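Local coordinates for cellulose binding protein (Clavibacter michiganensis, PDB 4JJO) that probably binds cellulose and loosens plant cell walls as the expansin portion of a longer protein that probably also hydrolyses beta-1,4-glucans, at residues A[20-25]-A[40-45]. Residues are numbered along the deposited sequence; the frame is centred on the assembly and turned at random.
Sequences NGNCSM and PEYSGA
In the N-terminal double-psi beta-barrel domain of this expansin, the loop 20-25, which carries a type I beta turn from Gly21 to Ser24, meets Tyr42, at the end of the short helix 39-42, in a buried sulfur-aromatic contact. Cys23 brings SG to the edge of the tyrosine ring, 3.6 Å from Tyr42 CE1. The sulfur lies 4.9 Å from the ring centroid and 76° off the ring normal, so it sits near the ring plane. The sulfur is also held covalently, in a disulfide with Cys48, a residue that the Tyr42 side chain also touches. Tyr42 CB already points toward the loop, and with CG anti to the backbone N (chi1 -173°) the phenol extends to it. Asn22 crosses its outer end at about a right angle, with Asn22 CB 3.3 Å from Tyr42 OH. The hydroxyl hydrogen-bonds to the backbone carbonyl O of Asp152, in the C-terminal expansin domain, so the phenol links the two domains at this point. Against one face of the same ring, offset toward the rim, lies the backbone N of Ala45, 3.3 Å above the plane; it makes a weak hydrogen bond to Tyr42 O as the chain leaves the helix. A hydrogen bond from Ser24 N to Gly21 O, 2.9 Å long, closes the turn. At its base Met25 O accepts from both Asn20 N and Asn20 ND2, the latter at 2.9 Å. Sulfur at the ring edge makes this a Cys sulfur-aromatic contact between a disulfide-bonded loop and the end of a short helix in the double-psi beta-barrel domain.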
ATOM      1  N   ASN A  20      -9.890   1.776   3.386  1.00 19.44           N
ATOM      2  CA  ASN A  20      -9.657   1.035   4.621  1.00 19.67           C
ATOM      3  C   ASN A  20      -8.239   1.237   5.139  1.00 18.91           C
ATOM      4  O   ASN A  20      -7.263   1.015   4.419  1.00 19.09           O
ATOM      5  CB  ASN A  20      -9.931  -0.449   4.403  1.00 20.18           C
ATOM      6  CG  ASN A  20     -11.356  -0.716   3.967  1.00 21.63           C
ATOM      7  OD1 ASN A  20     -12.241  -0.927   4.795  1.00 22.89           O
ATOM      8  ND2 ASN A  20     -11.586  -0.698   2.657  1.00 21.41           N
ATOM      9  N   GLY A  21      -8.135   1.659   6.394  1.00 18.73           N
ATOM     10  CA  GLY A  21      -6.855   1.998   6.984  1.00 18.65           C
ATOM     11  C   GLY A  21      -6.401   3.356   6.490  1.00 18.95           C
ATOM     12  O   GLY A  21      -7.009   3.921   5.580  1.00 19.83           O
ATOM     13  N   ASN A  22      -5.342   3.889   7.090  1.00 18.92           N
ATOM     14  CA  ASN A  22      -4.809   5.173   6.662  1.00 19.06           C
ATOM     15  C   ASN A  22      -4.332   5.102   5.214  1.00 18.28           C
ATOM     16  O   ASN A  22      -4.288   6.115   4.517  1.00 17.78           O
ATOM     17  CB  ASN A  22      -3.672   5.616   7.582  1.00 19.78           C
ATOM     18  CG  ASN A  22      -3.513   7.125   7.622  1.00 21.25           C
ATOM     19  OD1 ASN A  22      -3.817   7.826   6.655  1.00 21.88           O
ATOM     20  ND2 ASN A  22      -3.045   7.633   8.752  1.00 21.48           N
ATOM     21  N   CYS A  23      -3.991   3.898   4.763  1.00 17.55           N
ATOM     22  CA  CYS A  23      -3.546   3.685   3.387  1.00 17.49           C
ATOM     23  C   CYS A  23      -4.700   3.710   2.379  1.00 17.65           C
ATOM     24  O   CYS A  23      -4.474   3.648   1.170  1.00 17.68           O
ATOM     25  CB  CYS A  23      -2.801   2.354   3.275  1.00 17.76           C
ATOM     26  SG  CYS A  23      -1.208   2.312   4.122  1.00 18.54           S
ATOM     27  N   SER A  24      -5.929   3.793   2.879  1.00 18.13           N
ATOM     28  CA  SER A  24      -7.115   3.858   2.026  1.00 18.01           C
ATOM     29  C   SER A  24      -7.199   2.708   1.021  1.00 18.02           C
ATOM     30  O   SER A  24      -7.463   2.923  -0.162  1.00 17.49           O
ATOM     31  CB  SER A  24      -7.158   5.192   1.278  1.00 17.17           C
ATOM     32  OG  SER A  24      -7.031   6.278   2.178  1.00 16.24           O
ATOM     33  N   MET A  25      -6.982   1.489   1.498  1.00 18.37           N
ATOM     34  CA  MET A  25      -7.084   0.315   0.645  0.61 19.28           C
ATOM     35  C   MET A  25      -8.527   0.123   0.186  1.00 20.49           C
ATOM     36  O   MET A  25      -9.463   0.376   0.945  1.00 21.36           O
ATOM     37  CB  MET A  25      -6.605  -0.928   1.397  0.61 19.57           C
ATOM     38  CG  MET A  25      -5.136  -0.891   1.798  0.61 18.83           C
ATOM     39  SD  MET A  25      -4.031  -0.573   0.409  0.61 29.34           S
ATOM     40  CE  MET A  25      -2.439  -0.908   1.165  0.61 32.86           C
ATOM     41  N   PRO A  40       6.914   6.678  11.955  1.00 17.81           N
ATOM     42  CA  PRO A  40       8.174   6.697  11.200  1.00 17.27           C
ATOM     43  C   PRO A  40       8.258   5.598  10.139  1.00 16.02           C
ATOM     44  O   PRO A  40       8.804   5.819   9.060  1.00 16.01           O
ATOM     45  CB  PRO A  40       9.238   6.477  12.283  1.00 18.43           C
ATOM     46  CG  PRO A  40       8.596   6.925  13.544  1.00 18.89           C
ATOM     47  CD  PRO A  40       7.148   6.560  13.405  1.00 18.28           C
ATOM     48  N   GLU A  41       7.722   4.424  10.450  1.00 15.45           N
ATOM     49  CA  GLU A  41       7.738   3.310   9.510  1.00 16.02           C
ATOM     50  C   GLU A  41       6.663   3.474   8.438  1.00 16.21           C
ATOM     51  O   GLU A  41       6.814   2.979   7.322  1.00 17.79           O
ATOM     52  CB  GLU A  41       7.563   1.984  10.256  1.00 17.05           C
ATOM     53  CG  GLU A  41       8.733   1.646  11.174  1.00 18.27           C
ATOM     54  CD  GLU A  41       8.511   0.383  11.980  1.00 18.78           C
ATOM     55  OE1 GLU A  41       8.894  -0.703  11.497  1.00 20.27           O
ATOM     56  OE2 GLU A  41       7.969   0.477  13.101  1.00 17.85           O
ATOM     57  N   TYR A  42       5.582   4.169   8.785  1.00 14.75           N
ATOM     58  CA  TYR A  42       4.525   4.498   7.837  1.00 15.28           C
ATOM     59  C   TYR A  42       5.083   5.424   6.762  1.00 15.56           C
ATOM     60  O   TYR A  42       4.717   5.331   5.588  1.00 15.36           O
ATOM     61  CB  TYR A  42       3.364   5.171   8.573  1.00 15.00           C
ATOM     62  CG  TYR A  42       2.133   5.420   7.728  1.00 15.62           C
ATOM     63  CD1 TYR A  42       1.376   4.368   7.243  1.00 15.95           C
ATOM     64  CD2 TYR A  42       1.716   6.712   7.436  1.00 16.58           C
ATOM     65  CE1 TYR A  42       0.245   4.592   6.484  1.00 16.65           C
ATOM     66  CE2 TYR A  42       0.590   6.943   6.679  1.00 17.53           C
ATOM     67  CZ  TYR A  42      -0.140   5.880   6.201  1.00 17.40           C
ATOM     68  OH  TYR A  42      -1.269   6.102   5.446  1.00 18.12           O
ATOM     69  N   SER A  43       5.963   6.326   7.184  1.00 16.16           N
ATOM     70  CA  SER A  43       6.757   7.126   6.258  1.00 17.81           C
ATOM     71  C   SER A  43       5.896   7.918   5.276  1.00 17.98           C
ATOM     72  O   SER A  43       6.136   7.897   4.068  1.00 18.34           O
ATOM     73  CB  SER A  43       7.712   6.212   5.493  1.00 20.09           C
ATOM     74  OG  SER A  43       8.710   6.956   4.812  1.00 22.83           O
ATOM     75  N   GLY A  44       4.899   8.622   5.799  1.00 17.97           N
ATOM     76  CA  GLY A  44       4.040   9.451   4.973  1.00 18.17           C
ATOM     77  C   GLY A  44       3.294   8.637   3.936  1.00 17.27           C
ATOM     78  O   GLY A  44       3.033   9.120   2.831  1.00 17.84           O
ATOM     79  N   ALA A  45       2.963   7.401   4.301  1.00 15.77           N
ATOM     80  CA  ALA A  45       2.202   6.482   3.456  1.00 15.90           C
ATOM     81  C   ALA A  45       3.069   5.770   2.414  1.00 15.38           C
ATOM     82  O   ALA A  45       2.560   4.991   1.608  1.00 15.72           O
ATOM     83  CB  ALA A  45       1.040   7.202   2.784  1.00 16.19           C
TER